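Local coordinates for sister chromatid cohesion protein (Chaetomium thermophilum, PDB 5T8V) that probably loads cohesin onto chromatin as a member of the SCC2/Nipped-B family, this chain being its C-terminal, HEAT-repeat-containing part, at residues L1169-H1174 with F1208-D1213; L1143-L1148 with V1164-L1169; N1282-E1287 with W1378-Y1383; H1158-G1163 with E1193-R1198. All blocks are in the same frame, centred on the assembly; numbering follows the deposited sequence.

Interaction 1: L1169-H1174 with F1208-D1213; sequences LATSTH and FAYQRD
Gln1211 and Thr1171 meet through a single nitrogen: NE2 of Gln1211 donates to Thr1171 O at 2.7 Å, a bent bond (131°) with the acceptor in the amide plane but the donor tilted 35° from the plane of the Thr1171 carbonyl. The same NE2 makes a weak second bond to Thr1171 OG1, 3.1 Å away. Beside this grip, the ring of Tyr1210 reaches from helix 1200-1213 to the turn, its CG anti to the backbone N (chi1 -176°). Leu1169 crosses the tyrosine at about a right angle, with its CD2 4.0 Å from Tyr1210 CE1. Ser1172 comes to the ring edge, its CA near the ring plane and 4.0 Å from Tyr1210 CE2. Reducing Tyr1210 to an alanine would probably open a gap between helix and turn, with Leu1169 CD2 and Ser1172 losing the ring they lean on. A type I turn from Leu1169 to Ser1172, linking helix 1163-1169 to helix 1175-1191 in the helical C-terminal part, presents these groups. Thr1171 OG1 bonds Thr1168 O, and Ser1172 OG is hydrogen-bonded to Gln1137 OE1. Gln1211 OE1 accepts from Lys1229 NZ, so both ends of this buried amide are used, fixing its rotation, and the lysine charge may strengthen NE2 as a donor.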
# COMPACT_ATOMS: atom_id res chain seq x y z
N LEU A 1169 -32.31 24.84 5.67
CA LEU A 1169 -31.01 25.39 5.35
C LEU A 1169 -29.91 24.33 5.35
O LEU A 1169 -28.86 24.55 4.75
CB LEU A 1169 -30.66 26.51 6.33
CG LEU A 1169 -31.56 27.74 6.27
CD1 LEU A 1169 -31.32 28.64 7.46
CD2 LEU A 1169 -31.35 28.51 4.97
N ALA A 1170 -30.14 23.19 6.02
CA ALA A 1170 -29.14 22.13 6.01
C ALA A 1170 -28.92 21.56 4.61
O ALA A 1170 -27.87 20.96 4.36
CB ALA A 1170 -29.56 21.01 6.97
N THR A 1171 -29.89 21.73 3.71
CA THR A 1171 -29.76 21.26 2.34
C THR A 1171 -29.21 22.33 1.40
O THR A 1171 -29.37 22.22 0.18
CB THR A 1171 -31.12 20.78 1.82
OG1 THR A 1171 -32.01 21.89 1.67
CG2 THR A 1171 -31.73 19.77 2.78
N SER A 1172 -28.55 23.35 1.94
CA SER A 1172 -28.00 24.41 1.12
C SER A 1172 -26.65 24.00 0.54
O SER A 1172 -25.92 23.19 1.12
CB SER A 1172 -27.83 25.69 1.95
OG SER A 1172 -27.34 26.75 1.16
N THR A 1173 -26.33 24.56 -0.63
CA THR A 1173 -25.05 24.28 -1.26
C THR A 1173 -23.92 25.09 -0.63
O THR A 1173 -22.77 24.62 -0.60
CB THR A 1173 -25.12 24.56 -2.76
OG1 THR A 1173 -25.59 25.89 -2.99
CG2 THR A 1173 -26.05 23.57 -3.44
N HIS A 1174 -24.21 26.29 -0.14
CA HIS A 1174 -23.22 27.08 0.58
C HIS A 1174 -22.77 26.28 1.80
O HIS A 1174 -23.57 26.06 2.72
CB HIS A 1174 -23.80 28.43 1.00
CG HIS A 1174 -22.78 29.39 1.53
ND1 HIS A 1174 -23.11 30.44 2.36
CD2 HIS A 1174 -21.44 29.45 1.36
CE1 HIS A 1174 -22.01 31.11 2.68
NE2 HIS A 1174 -20.98 30.53 2.08
N PHE A 1208 -38.22 21.10 -0.38
CA PHE A 1208 -38.49 21.13 -1.81
C PHE A 1208 -38.60 22.56 -2.32
O PHE A 1208 -37.96 22.93 -3.31
CB PHE A 1208 -39.76 20.35 -2.14
CG PHE A 1208 -40.20 20.50 -3.56
CD1 PHE A 1208 -39.44 19.98 -4.60
CD2 PHE A 1208 -41.38 21.16 -3.87
CE1 PHE A 1208 -39.84 20.12 -5.91
CE2 PHE A 1208 -41.79 21.30 -5.19
CZ PHE A 1208 -41.02 20.78 -6.20
N ALA A 1209 -39.41 23.38 -1.65
CA ALA A 1209 -39.55 24.78 -2.07
C ALA A 1209 -38.20 25.49 -2.05
O ALA A 1209 -37.93 26.34 -2.91
CB ALA A 1209 -40.55 25.50 -1.16
N TYR A 1210 -37.35 25.16 -1.09
CA TYR A 1210 -36.03 25.79 -1.00
C TYR A 1210 -35.15 25.37 -2.17
O TYR A 1210 -34.50 26.21 -2.80
CB TYR A 1210 -35.38 25.42 0.33
CG TYR A 1210 -34.06 26.09 0.60
CD1 TYR A 1210 -33.99 27.42 0.98
CD2 TYR A 1210 -32.87 25.38 0.50
CE1 TYR A 1210 -32.78 28.04 1.24
CE2 TYR A 1210 -31.65 25.98 0.75
CZ TYR A 1210 -31.61 27.31 1.12
OH TYR A 1210 -30.40 27.92 1.38
N GLN A 1211 -35.12 24.07 -2.48
CA GLN A 1211 -34.33 23.60 -3.61
C GLN A 1211 -34.84 24.17 -4.93
O GLN A 1211 -34.06 24.39 -5.85
CB GLN A 1211 -34.35 22.07 -3.66
CG GLN A 1211 -33.65 21.41 -2.48
CD GLN A 1211 -32.15 21.58 -2.51
OE1 GLN A 1211 -31.54 21.55 -3.58
NE2 GLN A 1211 -31.55 21.77 -1.35
N ARG A 1212 -36.15 24.41 -5.03
CA ARG A 1212 -36.74 24.86 -6.28
C ARG A 1212 -36.55 26.36 -6.49
O ARG A 1212 -36.13 26.79 -7.57
CB ARG A 1212 -38.23 24.50 -6.31
CG ARG A 1212 -39.02 25.18 -7.42
CD ARG A 1212 -40.43 24.63 -7.53
NE ARG A 1212 -41.12 24.59 -6.24
CZ ARG A 1212 -41.64 25.66 -5.64
NH1 ARG A 1212 -41.56 26.86 -6.20
NH2 ARG A 1212 -42.24 25.53 -4.46
N ASP A 1213 -36.84 27.16 -5.47
CA ASP A 1213 -36.85 28.61 -5.63
C ASP A 1213 -35.51 29.26 -5.31
O ASP A 1213 -35.18 30.30 -5.90
CB ASP A 1213 -37.93 29.22 -4.73
CG ASP A 1213 -39.32 28.71 -5.07
OD1 ASP A 1213 -39.56 28.35 -6.24
OD2 ASP A 1213 -40.17 28.66 -4.15

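Interaction 2: L1143-L1148 with V1164-L1169; sequences LAVEVL and VTFITL
Phe1166 and Val1145 find each other through their first torsions. In Phe1166, CG stands anti to the carbonyl carbon (chi1 -81°), which carries the ring across to helix 1139-1154, while in Val1145 it is CG2 that lies anti to the backbone N and faces the newcomer. Val1145 CG2 comes within 3.6 Å of Phe1166 CE1, the two side chains meeting at a slant. Leu1169 CD1 lies 3.8 Å from Val1145 CG2, these side chains running antiparallel alongside each other. The setting is the all-helical C-terminal part of Scc2, a HEAT-repeat protein, where helix 1139-1154 packs against the short helix 1163-1169; the two segment axes come within 11.9 Å, their N-to-C directions 137° apart. No hydrogen bond links the segments; they meet by van der Waals packing, mostly of apolar side chains. A serine in place of Phe1166 would probably open a gap beside Val1145 CG2 and Leu1148, since no other side chain of 1164-1169 touches both. At CZ the backbone of helix 1139-1154 takes part: Leu1148 C lies at the ring edge, near its plane, 3.6 Å from Phe1166 CZ, with Leu1148 CB at 3.9 Å. Leu1148 CD2 turns to Thr1165 CG2 instead, 4.4 Å away.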
# COMPACT_ATOMS: atom_id res chain seq x y z
N LEU A 1143 -24.86 35.41 7.24
CA LEU A 1143 -24.89 36.26 8.42
C LEU A 1143 -26.23 36.11 9.14
O LEU A 1143 -26.27 35.95 10.37
CB LEU A 1143 -24.64 37.72 8.03
CG LEU A 1143 -24.65 38.75 9.16
CD1 LEU A 1143 -23.55 38.46 10.16
CD2 LEU A 1143 -24.50 40.15 8.60
N ALA A 1144 -27.33 36.15 8.39
CA ALA A 1144 -28.64 35.98 9.00
C ALA A 1144 -28.73 34.67 9.78
O ALA A 1144 -29.06 34.66 10.97
CB ALA A 1144 -29.73 36.06 7.94
N VAL A 1145 -28.44 33.55 9.11
CA VAL A 1145 -28.48 32.26 9.79
C VAL A 1145 -27.47 32.20 10.92
O VAL A 1145 -27.63 31.42 11.86
CB VAL A 1145 -28.25 31.10 8.80
CG1 VAL A 1145 -26.90 31.22 8.15
CG2 VAL A 1145 -28.37 29.75 9.50
N GLU A 1146 -26.40 33.00 10.84
CA GLU A 1146 -25.44 33.05 11.94
C GLU A 1146 -26.04 33.74 13.15
O GLU A 1146 -25.65 33.45 14.29
CB GLU A 1146 -24.17 33.75 11.49
CG GLU A 1146 -22.98 33.55 12.41
CD GLU A 1146 -21.69 34.10 11.83
OE1 GLU A 1146 -21.72 34.57 10.67
OE2 GLU A 1146 -20.66 34.06 12.52
N VAL A 1147 -27.00 34.64 12.93
CA VAL A 1147 -27.75 35.22 14.05
C VAL A 1147 -28.78 34.23 14.57
O VAL A 1147 -28.93 34.05 15.78
CB VAL A 1147 -28.40 36.55 13.61
CG1 VAL A 1147 -29.40 37.04 14.66
CG2 VAL A 1147 -27.32 37.60 13.37
N LEU A 1148 -29.52 33.57 13.67
CA LEU A 1148 -30.55 32.63 14.11
C LEU A 1148 -29.95 31.46 14.87
O LEU A 1148 -30.56 30.95 15.82
CB LEU A 1148 -31.36 32.12 12.92
CG LEU A 1148 -32.72 32.80 12.76
CD1 LEU A 1148 -32.53 34.28 12.56
CD2 LEU A 1148 -33.50 32.19 11.60
N VAL A 1164 -38.05 23.89 11.23
CA VAL A 1164 -38.17 23.71 9.79
C VAL A 1164 -37.17 24.57 9.04
O VAL A 1164 -36.64 24.17 8.00
CB VAL A 1164 -39.62 24.01 9.34
CG1 VAL A 1164 -39.72 24.05 7.81
CG2 VAL A 1164 -40.57 22.98 9.91
N THR A 1165 -36.87 25.76 9.56
CA THR A 1165 -35.95 26.66 8.88
C THR A 1165 -34.55 26.04 8.81
O THR A 1165 -33.92 26.03 7.75
CB THR A 1165 -35.91 28.02 9.58
OG1 THR A 1165 -37.19 28.65 9.46
CG2 THR A 1165 -34.84 28.93 8.95
N PHE A 1166 -34.05 25.53 9.93
CA PHE A 1166 -32.71 24.95 9.94
C PHE A 1166 -32.68 23.62 9.18
O PHE A 1166 -31.71 23.33 8.47
CB PHE A 1166 -32.21 24.76 11.37
CG PHE A 1166 -31.66 26.01 11.99
CD1 PHE A 1166 -30.51 26.60 11.48
CD2 PHE A 1166 -32.28 26.59 13.07
CE1 PHE A 1166 -30.00 27.75 12.05
CE2 PHE A 1166 -31.77 27.74 13.65
CZ PHE A 1166 -30.63 28.32 13.14
N ILE A 1167 -33.73 22.81 9.32
CA ILE A 1167 -33.83 21.60 8.51
C ILE A 1167 -33.75 21.95 7.03
O ILE A 1167 -33.15 21.21 6.24
CB ILE A 1167 -35.14 20.85 8.84
CG1 ILE A 1167 -35.14 20.40 10.31
CG2 ILE A 1167 -35.30 19.64 7.93
CD1 ILE A 1167 -36.46 19.84 10.79
N THR A 1168 -34.33 23.08 6.64
CA THR A 1168 -34.31 23.49 5.24
C THR A 1168 -32.94 24.01 4.83
O THR A 1168 -32.43 23.66 3.76
CB THR A 1168 -35.37 24.57 5.00
OG1 THR A 1168 -36.64 24.10 5.47
CG2 THR A 1168 -35.48 24.90 3.53
N LEU A 1169 -32.31 24.84 5.67
CA LEU A 1169 -31.01 25.39 5.35
C LEU A 1169 -29.91 24.33 5.35
O LEU A 1169 -28.86 24.55 4.75
CB LEU A 1169 -30.66 26.51 6.33
CG LEU A 1169 -31.56 27.74 6.27
CD1 LEU A 1169 -31.32 28.64 7.46
CD2 LEU A 1169 -31.35 28.51 4.97

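Interaction 3: N1282-E1287 with W1378-Y1383; sequences NLAFFE and WEVRTY
Tyr1383 leaves helix 1364-1387 toward Ala1284 and Phe1285, and its atoms can be taken in order. From CB, which points at the other segment, the side chain runs out with CG anti to the backbone N (chi1 171°), and this sends the ring to Ala1284 and Phe1285. The first ring atom to find a partner is CD2, loosely, near the carbonyl oxygen of Ala1284. The next, CE2, comes closer, 3.4 Å from Ala1284 O, which sits at the ring edge close to its plane. CE2 is shared between this oxygen and Phe1285 CE1, and CZ stays beside the same carbon, Phe1285 CE1 lying 4.1 Å from Tyr1383 CZ. The tip, OH, ends at the edge of the phenylalanine, 3.7 Å from Phe1285 CE1. The two rings are steeply inclined, with centroids 5.9 Å apart and planes at 69°. Phe1285 is itself backed by its neighbour, since Ala1284 CB lies over the centre of its ring.

One turn earlier on the same helix, Val1380 supplies the rest of the contact through CG1, which lies 3.6 Å from Ala1284 N and also touches Leu1283 CB at 4.1 Å. The CA atoms of Ala1284 and Val1380 are 5.5 Å apart, a close approach that the small alanine side chain permits. This is helix-to-helix packing within the all-helical C-terminal part of a HEAT-repeat protein, joining segments 91 residues apart. Around it, Leu1283 packs on Leu1297 and Met1301 of helix 1291-1319, Phe1285 stacks with Phe1226, and helix 1422-1431 also packs here, its Ile1428 against Val1380, Val1424 against Tyr1383 and Trp1425 against Phe1285.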
# COMPACT_ATOMS: atom_id res chain seq x y z
N ASN A 1282 -35.32 10.86 -4.02
CA ASN A 1282 -34.68 10.65 -2.73
C ASN A 1282 -34.80 9.20 -2.28
O ASN A 1282 -33.87 8.63 -1.70
CB ASN A 1282 -35.28 11.57 -1.67
CG ASN A 1282 -34.76 12.99 -1.76
OD1 ASN A 1282 -33.62 13.27 -1.39
ND2 ASN A 1282 -35.59 13.91 -2.24
N LEU A 1283 -35.96 8.57 -2.54
CA LEU A 1283 -36.15 7.18 -2.14
C LEU A 1283 -35.18 6.26 -2.87
O LEU A 1283 -34.71 5.27 -2.31
CB LEU A 1283 -37.59 6.75 -2.40
CG LEU A 1283 -38.67 7.50 -1.62
CD1 LEU A 1283 -40.05 7.10 -2.11
CD2 LEU A 1283 -38.54 7.25 -0.12
N ALA A 1284 -34.88 6.58 -4.14
CA ALA A 1284 -33.97 5.74 -4.91
C ALA A 1284 -32.67 5.47 -4.15
O ALA A 1284 -32.20 4.33 -4.09
CB ALA A 1284 -33.67 6.39 -6.26
N PHE A 1285 -32.09 6.51 -3.56
CA PHE A 1285 -30.82 6.40 -2.86
C PHE A 1285 -30.97 7.03 -1.48
O PHE A 1285 -31.45 8.16 -1.37
CB PHE A 1285 -29.70 7.11 -3.64
CG PHE A 1285 -29.98 7.22 -5.12
CD1 PHE A 1285 -29.60 6.21 -5.99
CD2 PHE A 1285 -30.63 8.33 -5.63
CE1 PHE A 1285 -29.86 6.31 -7.35
CE2 PHE A 1285 -30.89 8.44 -6.99
CZ PHE A 1285 -30.50 7.43 -7.84
N PHE A 1286 -30.56 6.30 -0.44
CA PHE A 1286 -30.74 6.80 0.92
C PHE A 1286 -29.77 6.20 1.92
O PHE A 1286 -29.66 6.69 3.05
CB PHE A 1286 -32.18 6.53 1.39
CG PHE A 1286 -33.05 7.76 1.50
CD1 PHE A 1286 -32.54 8.97 1.93
CD2 PHE A 1286 -34.40 7.68 1.19
CE1 PHE A 1286 -33.35 10.09 2.03
CE2 PHE A 1286 -35.21 8.79 1.29
CZ PHE A 1286 -34.69 10.00 1.71
N GLU A 1287 -29.06 5.14 1.55
CA GLU A 1287 -28.20 4.41 2.48
C GLU A 1287 -29.01 3.91 3.67
O GLU A 1287 -28.77 4.27 4.83
CB GLU A 1287 -27.02 5.28 2.93
CG GLU A 1287 -25.85 5.32 1.96
CD GLU A 1287 -25.14 3.99 1.84
OE1 GLU A 1287 -25.70 3.06 1.22
OE2 GLU A 1287 -24.01 3.87 2.36
N TRP A 1378 -43.16 3.05 -9.12
CA TRP A 1378 -42.87 1.65 -9.37
C TRP A 1378 -41.46 1.46 -9.93
O TRP A 1378 -40.81 0.45 -9.64
CB TRP A 1378 -43.89 1.06 -10.33
CG TRP A 1378 -43.73 -0.42 -10.51
CD1 TRP A 1378 -43.07 -1.06 -11.51
CD2 TRP A 1378 -44.24 -1.44 -9.64
NE1 TRP A 1378 -43.13 -2.42 -11.33
CE2 TRP A 1378 -43.84 -2.68 -10.19
CE3 TRP A 1378 -44.99 -1.43 -8.46
CZ2 TRP A 1378 -44.18 -3.89 -9.59
CZ3 TRP A 1378 -45.32 -2.64 -7.87
CH2 TRP A 1378 -44.91 -3.85 -8.44
N GLU A 1379 -40.98 2.41 -10.73
CA GLU A 1379 -39.61 2.33 -11.23
C GLU A 1379 -38.62 2.29 -10.07
O GLU A 1379 -37.79 1.37 -9.98
CB GLU A 1379 -39.31 3.52 -12.15
CG GLU A 1379 -37.92 3.51 -12.77
CD GLU A 1379 -37.70 2.32 -13.69
OE1 GLU A 1379 -38.71 1.74 -14.16
OE2 GLU A 1379 -36.53 1.97 -13.94
N VAL A 1380 -38.71 3.26 -9.16
CA VAL A 1380 -37.84 3.26 -7.99
C VAL A 1380 -38.05 1.98 -7.18
O VAL A 1380 -37.11 1.43 -6.60
CB VAL A 1380 -38.08 4.51 -7.13
CG1 VAL A 1380 -37.28 4.45 -5.83
CG2 VAL A 1380 -37.70 5.76 -7.92
N ARG A 1381 -39.29 1.50 -7.12
CA ARG A 1381 -39.59 0.28 -6.37
C ARG A 1381 -38.78 -0.89 -6.90
O ARG A 1381 -38.05 -1.55 -6.16
CB ARG A 1381 -41.09 -0.00 -6.42
CG ARG A 1381 -41.51 -1.32 -5.78
CD ARG A 1381 -41.63 -2.44 -6.81
NE ARG A 1381 -42.11 -3.68 -6.23
CZ ARG A 1381 -42.13 -4.85 -6.86
NH1 ARG A 1381 -41.69 -4.94 -8.11
NH2 ARG A 1381 -42.58 -5.93 -6.25
N THR A 1382 -38.91 -1.18 -8.20
CA THR A 1382 -38.13 -2.26 -8.80
C THR A 1382 -36.64 -2.02 -8.60
O THR A 1382 -35.89 -2.95 -8.30
CB THR A 1382 -38.46 -2.38 -10.29
OG1 THR A 1382 -38.11 -1.16 -10.96
CG2 THR A 1382 -39.94 -2.67 -10.49
N TYR A 1383 -36.19 -0.77 -8.77
CA TYR A 1383 -34.78 -0.46 -8.58
C TYR A 1383 -34.31 -0.85 -7.18
O TYR A 1383 -33.18 -1.31 -7.00
CB TYR A 1383 -34.52 1.02 -8.83
CG TYR A 1383 -33.12 1.45 -8.44
CD1 TYR A 1383 -32.03 1.11 -9.22
CD2 TYR A 1383 -32.90 2.21 -7.30
CE1 TYR A 1383 -30.75 1.50 -8.87
CE2 TYR A 1383 -31.63 2.61 -6.94
CZ TYR A 1383 -30.56 2.25 -7.73
OH TYR A 1383 -29.29 2.65 -7.38

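Interaction 4: H1158-G1163 with E1193-R1198; sequences HPKETG and ETVIER
Within the helical C-terminal part of this HEAT-repeat protein, Lys1160 and Val1195 join the loop that leads into helix 1163-1169 to the short helix 1193-1196. The packing is apolar at its centre, with the ends of Lys1160 and Arg1198 at one exposed margin. Val1195 CG2, anti to the backbone N, is met by the aliphatic stem of the lysine: Lys1160 CG lies 3.4 Å from it, and Lys1160 CE follows at 3.7 Å. Two contacts along one methyl are possible because the lysine chain is fully extended beyond CG and runs across the valine at a slant. The second branch, Val1195 CG1, is met more loosely by Pro1159 CB, 4.4 Å away. Pro1159 also rests on Leu1188 of helix 1175-1191, which Ile1196 touches as well, so that helix underlies both segments. Where helix 1163-1169 begins, Gly1163 brings only its backbone to the interface, and Gly1163 CA meets Ile1196 CD1 at 4.2 Å. No hydrogen bond crosses between the segments. The like charges of Lys1160 and Arg1198 lie near each other, which is likely to be mildly unfavourable; the arginine chain bends at chi3 (-65°), and its NH2 stands 4.0 Å from Lys1160 CE and 4.3 Å from Lys1160 NZ.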
# COMPACT_ATOMS: atom_id res chain seq x y z
N HIS A 1158 -38.95 29.48 20.71
CA HIS A 1158 -39.38 28.10 20.85
C HIS A 1158 -38.91 27.27 19.65
O HIS A 1158 -38.80 27.79 18.53
CB HIS A 1158 -40.89 28.02 20.98
CG HIS A 1158 -41.40 28.40 22.34
ND1 HIS A 1158 -40.94 27.81 23.49
CD2 HIS A 1158 -42.34 29.30 22.72
CE1 HIS A 1158 -41.56 28.34 24.53
NE2 HIS A 1158 -42.42 29.25 24.09
N PRO A 1159 -38.64 25.98 19.85
CA PRO A 1159 -38.13 25.16 18.74
C PRO A 1159 -39.10 25.02 17.58
O PRO A 1159 -38.66 24.68 16.47
CB PRO A 1159 -37.86 23.80 19.41
CG PRO A 1159 -38.72 23.79 20.62
CD PRO A 1159 -38.79 25.20 21.09
N LYS A 1160 -40.40 25.26 17.79
CA LYS A 1160 -41.35 25.18 16.68
C LYS A 1160 -41.08 26.27 15.65
O LYS A 1160 -41.16 26.02 14.44
CB LYS A 1160 -42.78 25.27 17.21
CG LYS A 1160 -43.21 24.08 18.03
CD LYS A 1160 -44.65 24.20 18.50
CE LYS A 1160 -45.08 22.97 19.29
NZ LYS A 1160 -46.50 23.06 19.75
N GLU A 1161 -40.77 27.48 16.11
CA GLU A 1161 -40.53 28.61 15.22
C GLU A 1161 -39.21 28.53 14.48
O GLU A 1161 -38.90 29.45 13.71
CB GLU A 1161 -40.58 29.91 16.03
CG GLU A 1161 -41.91 30.19 16.72
CD GLU A 1161 -41.82 31.33 17.71
OE1 GLU A 1161 -41.25 31.14 18.80
OE2 GLU A 1161 -42.33 32.43 17.40
N THR A 1162 -38.42 27.47 14.68
CA THR A 1162 -37.04 27.46 14.21
C THR A 1162 -36.69 26.17 13.47
O THR A 1162 -35.91 26.20 12.51
CB THR A 1162 -36.10 27.66 15.41
OG1 THR A 1162 -36.34 28.94 15.99
CG2 THR A 1162 -34.66 27.56 14.99
N GLY A 1163 -37.26 25.05 13.90
CA GLY A 1163 -36.89 23.75 13.36
C GLY A 1163 -36.88 23.66 11.85
O GLY A 1163 -35.85 23.39 11.24
N GLU A 1193 -37.04 16.06 20.07
CA GLU A 1193 -37.54 15.14 19.06
C GLU A 1193 -39.07 15.14 19.03
O GLU A 1193 -39.68 15.10 17.96
CB GLU A 1193 -37.01 13.74 19.34
CG GLU A 1193 -37.52 12.65 18.39
CD GLU A 1193 -37.23 11.26 18.90
OE1 GLU A 1193 -36.39 10.56 18.30
OE2 GLU A 1193 -37.84 10.86 19.92
N THR A 1194 -39.69 15.21 20.22
CA THR A 1194 -41.14 15.15 20.34
C THR A 1194 -41.83 16.13 19.39
O THR A 1194 -42.92 15.84 18.89
CB THR A 1194 -41.54 15.46 21.78
OG1 THR A 1194 -40.85 14.57 22.67
CG2 THR A 1194 -43.05 15.29 21.98
N VAL A 1195 -41.21 17.28 19.13
CA VAL A 1195 -41.86 18.32 18.33
C VAL A 1195 -41.52 18.19 16.85
O VAL A 1195 -42.37 18.48 16.00
CB VAL A 1195 -41.48 19.71 18.86
CG1 VAL A 1195 -39.99 19.99 18.66
CG2 VAL A 1195 -42.32 20.78 18.20
N ILE A 1196 -40.30 17.76 16.52
CA ILE A 1196 -39.93 17.64 15.11
C ILE A 1196 -40.60 16.43 14.48
O ILE A 1196 -40.82 16.40 13.27
CB ILE A 1196 -38.40 17.59 14.97
CG1 ILE A 1196 -37.76 18.86 15.55
CG2 ILE A 1196 -37.99 17.41 13.51
CD1 ILE A 1196 -38.26 20.16 14.93
N GLU A 1197 -40.93 15.42 15.28
CA GLU A 1197 -41.68 14.29 14.74
C GLU A 1197 -43.04 14.71 14.20
O GLU A 1197 -43.62 13.98 13.39
CB GLU A 1197 -41.85 13.21 15.80
CG GLU A 1197 -40.56 12.51 16.19
CD GLU A 1197 -40.76 11.49 17.28
OE1 GLU A 1197 -41.89 11.39 17.82
OE2 GLU A 1197 -39.79 10.77 17.61
N ARG A 1198 -43.55 15.87 14.61
CA ARG A 1198 -44.86 16.34 14.19
C ARG A 1198 -44.80 17.33 13.02
O ARG A 1198 -45.83 17.58 12.40
CB ARG A 1198 -45.59 17.00 15.36
CG ARG A 1198 -46.00 16.03 16.46
CD ARG A 1198 -46.64 16.74 17.64
NE ARG A 1198 -45.71 17.62 18.33
CZ ARG A 1198 -45.99 18.29 19.44
NH1 ARG A 1198 -47.19 18.19 20.00
NH2 ARG A 1198 -45.07 19.06 20.00

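How the interactions relate
From the N terminus, interaction 2 opens first on helix 1139-1154, and interaction 4 opens inside its span in the following loop. Interaction 2 closes at Leu1169, the residue with which interaction 1 begins, so these two run in series and share one leucine. Interaction 4 then closes at 1193-1198, within the span of interaction 1, which ends at 1208-1213; interaction 4 therefore crosses both. Together the three bind the short helix 1163-1169 and its flanking loops to helices 1139-1154, 1193-1196 and 1200-1213, with Ile1167 and Ile1196 touching between interactions 2 and 4. Interaction 3 follows separately, its centre about 21 Å from that of interaction 1, tying helix 1271-1284 to helix 1364-1387.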